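Local atomic coordinates of putative aspartyl-tRNA synthetase (Leishmania major, PDB entry 6OD8), a protein that probably attaches L-aspartate to tRNA(Asp) at the expense of ATP, as a class-II aminoacyl-tRNA synthetase. Residues P421-I425 and P452-R456; R456-M461 and S484-H490. All blocks are in the same frame, centred on the assembly; numbering follows the deposited sequence.

Along the chain, the loop that follows helix 404-412 comes first; contact 1 closes when the chain, after helix 427-441 and strand 445-449, brings P452-R456 back beside P421-I425. Contact 2 opens at once from the same loop: R456-M461 meets S484-H490 after strand 472-477, at the later part of strand 480-487 and just beyond. The two loops thus run in series, neither nested nor crossed, and share R456; the centres of the two contacts lie about 14 Å apart. Contact 1 is a light surface touch between two connections of the class-II synthetase domain; contact 2 is buried, joins the same connection to strand 480-487 of the large mixed sheet, and reaches the second subunit.

Contact 1 of 2, residues P421-I425 and P452-R456; sequences PTDDI and PSSAR
A light surface contact between two loops at the periphery of the class-II synthetase fold sets T422 and D424 against P452, S454 and A455. P421-I425 leads into helix 427-441, while P452-R456 follows strand 445-449, a member of the large mixed sheet, and makes a 3-10 turn at 453-455. The backbones come nearest at T422 and P452, with CA atoms 5.8 Å apart. There the pyrrolidine ring of P452 offers its CB and CG to the backbone carbonyl of T422, T422 O lying 3.8 Å from P452 CG. P452 also packs on Y404 of helix 404-412, whose hydroxyl is hydrogen-bonded to D423 O, so one tyrosine touches both loops. The turn is closed by A455 N to P452 O at 3.1 Å, and its S454 and A455 CB bonds point toward the first loop. D424 reaches them with its carboxylate: CG stands beside the backbone N, anti to the carbonyl carbon (chi1 -67°). Its OD1 is covered here but has no modelled partner, and the approach to the serine is too long for a bond. D424 OD1 lies 3.9 Å from S454 OG and 3.8 Å from the methyl CB of A455.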
loop_
_atom_site.group_PDB
_atom_site.type_symbol
_atom_site.label_atom_id
_atom_site.label_comp_id
_atom_site.label_asym_id
_atom_site.label_seq_id
_atom_site.Cartn_x
_atom_site.Cartn_y
_atom_site.Cartn_z
ATOM N N PRO A 421 -35.508 17.693 -9.255
ATOM C CA PRO A 421 -34.927 16.359 -9.008
ATOM C C PRO A 421 -33.605 16.117 -9.695
ATOM O O PRO A 421 -32.856 15.227 -9.260
ATOM C CB PRO A 421 -36.002 15.392 -9.538
ATOM C CG PRO A 421 -37.087 16.246 -10.142
ATOM C CD PRO A 421 -36.943 17.619 -9.581
ATOM N N THR A 422 -33.308 16.837 -10.775
ATOM C CA THR A 422 -32.059 16.657 -11.508
ATOM C C THR A 422 -31.012 17.700 -11.143
ATOM O O THR A 422 -29.875 17.615 -11.624
ATOM C CB THR A 422 -32.318 16.694 -13.022
ATOM O OG1 THR A 422 -33.140 17.826 -13.337
ATOM C CG2 THR A 422 -33.026 15.425 -13.473
ATOM N N ASP A 423 -31.362 18.670 -10.298
ATOM C CA ASP A 423 -30.411 19.703 -9.899
ATOM C C ASP A 423 -29.251 19.087 -9.119
ATOM O O ASP A 423 -29.376 18.026 -8.503
ATOM C CB ASP A 423 -31.115 20.786 -9.066
ATOM C CG ASP A 423 -31.903 21.764 -9.931
ATOM O OD1 ASP A 423 -31.780 21.679 -11.172
ATOM O OD2 ASP A 423 -32.651 22.603 -9.378
ATOM N N ASP A 424 -28.102 19.757 -9.160
ATOM C CA ASP A 424 -26.896 19.237 -8.533
ATOM C C ASP A 424 -26.796 19.725 -7.093
ATOM O O ASP A 424 -27.179 20.851 -6.777
ATOM C CB ASP A 424 -25.656 19.656 -9.323
ATOM C CG ASP A 424 -25.584 19.001 -10.702
ATOM O OD1 ASP A 424 -26.200 17.927 -10.903
ATOM O OD2 ASP A 424 -24.902 19.563 -11.587
ATOM N N ILE A 425 -26.287 18.868 -6.223
ATOM C CA ILE A 425 -26.120 19.194 -4.813
ATOM C C ILE A 425 -24.677 19.666 -4.610
ATOM O O ILE A 425 -23.753 18.855 -4.506
ATOM C CB ILE A 425 -26.484 18.001 -3.926
ATOM C CG1 ILE A 425 -27.929 17.565 -4.235
ATOM C CG2 ILE A 425 -26.339 18.371 -2.466
ATOM C CD1 ILE A 425 -28.483 16.453 -3.368
ATOM N N PRO A 452 -27.640 12.169 -10.799
ATOM C CA PRO A 452 -27.982 12.598 -12.158
ATOM C C PRO A 452 -26.814 12.393 -13.119
ATOM O O PRO A 452 -25.641 12.559 -12.755
ATOM C CB PRO A 452 -28.325 14.086 -11.990
ATOM C CG PRO A 452 -28.566 14.269 -10.526
ATOM C CD PRO A 452 -27.663 13.298 -9.847
ATOM N N SER A 453 -27.166 12.034 -14.358
ATOM C CA SER A 453 -26.179 11.738 -15.390
ATOM C C SER A 453 -25.268 12.933 -15.658
ATOM O O SER A 453 -24.067 12.770 -15.905
ATOM C CB SER A 453 -26.910 11.296 -16.660
ATOM O OG SER A 453 -26.235 11.699 -17.846
ATOM N N SER A 454 -25.818 14.146 -15.588
ATOM C CA SER A 454 -25.038 15.339 -15.879
ATOM C C SER A 454 -23.897 15.556 -14.888
ATOM O O SER A 454 -22.939 16.266 -15.216
ATOM C CB SER A 454 -25.961 16.563 -15.900
ATOM O OG SER A 454 -26.476 16.786 -14.600
ATOM N N ALA A 455 -23.961 14.953 -13.700
ATOM C CA ALA A 455 -22.931 15.124 -12.679
ATOM C C ALA A 455 -21.854 14.032 -12.682
ATOM O O ALA A 455 -20.949 14.069 -11.836
ATOM C CB ALA A 455 -23.581 15.187 -11.291
ATOM N N ARG A 456 -21.923 13.065 -13.587
ATOM C CA ARG A 456 -21.075 11.886 -13.520
ATOM C C ARG A 456 -20.197 11.761 -14.759
ATOM O O ARG A 456 -20.559 12.240 -15.841
ATOM C CB ARG A 456 -21.918 10.609 -13.370
ATOM C CG ARG A 456 -22.705 10.559 -12.077
ATOM C CD ARG A 456 -21.862 10.972 -10.872
ATOM N NE ARG A 456 -21.959 9.971 -9.828
ATOM C CZ ARG A 456 -21.691 10.171 -8.540
ATOM N NH1 ARG A 456 -21.321 11.363 -8.102
ATOM N NH2 ARG A 456 -21.811 9.163 -7.692
#

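Contact 2 of 2, residues R456-M461 and S484-H490; sequences RPFYTM and SGAQRIH
The R488 side chain lies beside that of Y459, pointing the same way, its guanidinium plane turned 83° from the ring; R488 NH1 sits near the ring plane, 3.9 Å from Y459 CE1. P457 CB covers one face of the ring, and F458 CZ lies in plane at another part of the rim. A486 O lies over one guanidinium face, a water at its edge. Y459 belongs to the type I beta turn P457 to T460, which a single beta bridge from T460 joins to R488, in the segment continuing from strand 480-487 of the class-II synthetase domain. M461 N gives Q487 O a nearly straight bond (2.9 Å, 174° at the hydrogen); I489 N gives Y459 O a more bent one. The water lies 2.7 Å from T460 OG1 and accepts a weak bond from R488 NH1, while R488 NE is paired with E317. With CG anti to the backbone N (chi1 -176°), M461 passes obliquely across the extended Q487 side chain, whose amide hydrogen-bonds to V63 and S65 of the second subunit. Bends at chi2 and chi3 then bring M461 CE 3.6 Å from Q487 NE2 and 3.8 Å from H490 ND1.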
loop_
_atom_site.group_PDB
_atom_site.type_symbol
_atom_site.label_atom_id
_atom_site.label_comp_id
_atom_site.label_asym_id
_atom_site.label_seq_id
_atom_site.Cartn_x
_atom_site.Cartn_y
_atom_site.Cartn_z
ATOM N N ARG A 456 -21.923 13.065 -13.587
ATOM C CA ARG A 456 -21.075 11.886 -13.520
ATOM C C ARG A 456 -20.197 11.761 -14.759
ATOM O O ARG A 456 -20.559 12.240 -15.841
ATOM C CB ARG A 456 -21.918 10.609 -13.370
ATOM C CG ARG A 456 -22.705 10.559 -12.077
ATOM C CD ARG A 456 -21.862 10.972 -10.872
ATOM N NE ARG A 456 -21.959 9.971 -9.828
ATOM C CZ ARG A 456 -21.691 10.171 -8.540
ATOM N NH1 ARG A 456 -21.321 11.363 -8.102
ATOM N NH2 ARG A 456 -21.811 9.163 -7.692
ATOM N N PRO A 457 -19.044 11.094 -14.630
ATOM C CA PRO A 457 -18.117 10.929 -15.756
ATOM C C PRO A 457 -18.695 10.073 -16.874
ATOM O O PRO A 457 -19.681 9.356 -16.709
ATOM C CB PRO A 457 -16.912 10.218 -15.105
ATOM C CG PRO A 457 -17.013 10.479 -13.684
ATOM C CD PRO A 457 -18.474 10.592 -13.368
ATOM N N PHE A 458 -18.004 10.114 -18.021
ATOM C CA PHE A 458 -18.480 9.453 -19.234
ATOM C C PHE A 458 -18.556 7.936 -19.075
ATOM O O PHE A 458 -19.333 7.284 -19.778
ATOM C CB PHE A 458 -17.578 9.825 -20.435
ATOM C CG PHE A 458 -16.180 9.260 -20.348
ATOM C CD1 PHE A 458 -15.853 8.083 -21.011
ATOM C CD2 PHE A 458 -15.203 9.889 -19.582
ATOM C CE1 PHE A 458 -14.582 7.545 -20.912
ATOM C CE2 PHE A 458 -13.915 9.358 -19.478
ATOM C CZ PHE A 458 -13.605 8.185 -20.144
ATOM N N TYR A 459 -17.746 7.350 -18.191
ATOM C CA TYR A 459 -17.734 5.897 -18.004
ATOM C C TYR A 459 -18.810 5.387 -17.033
ATOM O O TYR A 459 -18.847 4.188 -16.750
ATOM C CB TYR A 459 -16.353 5.424 -17.527
ATOM C CG TYR A 459 -15.739 6.221 -16.394
ATOM C CD1 TYR A 459 -16.145 6.027 -15.072
ATOM C CD2 TYR A 459 -14.751 7.164 -16.643
ATOM C CE1 TYR A 459 -15.595 6.758 -14.047
ATOM C CE2 TYR A 459 -14.173 7.894 -15.602
ATOM C CZ TYR A 459 -14.608 7.688 -14.321
ATOM O OH TYR A 459 -14.083 8.403 -13.277
ATOM N N THR A 460 -19.695 6.251 -16.536
ATOM C CA THR A 460 -20.735 5.823 -15.597
ATOM C C THR A 460 -21.947 5.265 -16.346
ATOM O O THR A 460 -22.492 5.933 -17.233
ATOM C CB THR A 460 -21.167 7.006 -14.742
ATOM O OG1 THR A 460 -20.003 7.584 -14.140
ATOM C CG2 THR A 460 -22.151 6.549 -13.653
ATOM N N MET A 461 -22.394 4.061 -15.961
ATOM C CA MET A 461 -23.570 3.448 -16.583
ATOM C C MET A 461 -24.841 4.199 -16.206
ATOM O O MET A 461 -25.084 4.465 -15.025
ATOM C CB MET A 461 -23.694 1.977 -16.162
ATOM C CG MET A 461 -24.856 1.212 -16.843
ATOM S SD MET A 461 -24.523 0.802 -18.559
ATOM C CE MET A 461 -23.462 -0.659 -18.332
ATOM N N SER A 484 -17.221 8.157 -4.249
ATOM C CA SER A 484 -18.217 7.932 -5.291
ATOM C C SER A 484 -18.023 6.523 -5.839
ATOM O O SER A 484 -16.891 6.135 -6.138
ATOM C CB SER A 484 -18.061 8.959 -6.424
ATOM O OG SER A 484 -18.300 10.270 -5.951
ATOM N N GLY A 485 -19.110 5.765 -5.958
ATOM C CA GLY A 485 -19.062 4.446 -6.572
ATOM C C GLY A 485 -20.075 4.328 -7.691
ATOM O O GLY A 485 -21.098 5.012 -7.703
ATOM N N ALA A 486 -19.791 3.431 -8.642
ATOM C CA ALA A 486 -20.720 3.274 -9.759
ATOM C C ALA A 486 -20.451 1.990 -10.520
ATOM O O ALA A 486 -19.340 1.445 -10.492
ATOM C CB ALA A 486 -20.620 4.437 -10.741
ATOM N N GLN A 487 -21.482 1.537 -11.224
ATOM C CA GLN A 487 -21.276 0.620 -12.336
ATOM C C GLN A 487 -20.662 1.367 -13.517
ATOM O O GLN A 487 -21.116 2.462 -13.889
ATOM C CB GLN A 487 -22.604 -0.024 -12.765
ATOM C CG GLN A 487 -22.418 -1.000 -13.926
ATOM C CD GLN A 487 -23.722 -1.637 -14.430
ATOM O OE1 GLN A 487 -24.827 -1.268 -14.016
ATOM N NE2 GLN A 487 -23.585 -2.622 -15.314
ATOM N N ARG A 488 -19.652 0.753 -14.142
ATOM C CA ARG A 488 -19.037 1.318 -15.335
ATOM C C ARG A 488 -19.755 0.827 -16.590
ATOM O O ARG A 488 -20.467 -0.179 -16.573
ATOM C CB ARG A 488 -17.558 0.928 -15.444
ATOM C CG ARG A 488 -16.786 0.925 -14.108
ATOM C CD ARG A 488 -16.814 2.280 -13.413
ATOM N NE ARG A 488 -16.013 2.216 -12.184
ATOM C CZ ARG A 488 -15.990 3.136 -11.227
ATOM N NH1 ARG A 488 -16.744 4.242 -11.285
ATOM N NH2 ARG A 488 -15.206 2.924 -10.184
ATOM N N ILE A 489 -19.492 1.503 -17.702
ATOM C CA ILE A 489 -20.001 1.074 -19.006
ATOM C C ILE A 489 -18.992 0.076 -19.566
ATOM O O ILE A 489 -17.860 0.450 -19.896
ATOM C CB ILE A 489 -20.194 2.259 -19.958
ATOM C CG1 ILE A 489 -21.224 3.250 -19.390
ATOM C CG2 ILE A 489 -20.610 1.773 -21.353
ATOM C CD1 ILE A 489 -21.441 4.488 -20.264
ATOM N N HIS A 490 -19.383 -1.195 -19.670
ATOM C CA HIS A 490 -18.434 -2.203 -20.139
ATOM C C HIS A 490 -18.593 -2.487 -21.626
ATOM O O HIS A 490 -17.821 -3.273 -22.187
ATOM C CB HIS A 490 -18.552 -3.498 -19.316
ATOM C CG HIS A 490 -19.911 -4.114 -19.353
ATOM N ND1 HIS A 490 -21.000 -3.558 -18.713
ATOM C CD2 HIS A 490 -20.367 -5.230 -19.972
ATOM C CE1 HIS A 490 -22.066 -4.304 -18.938
ATOM N NE2 HIS A 490 -21.714 -5.318 -19.708
HETATM O O HOH W 1 -18.428 6.212 -12.494
#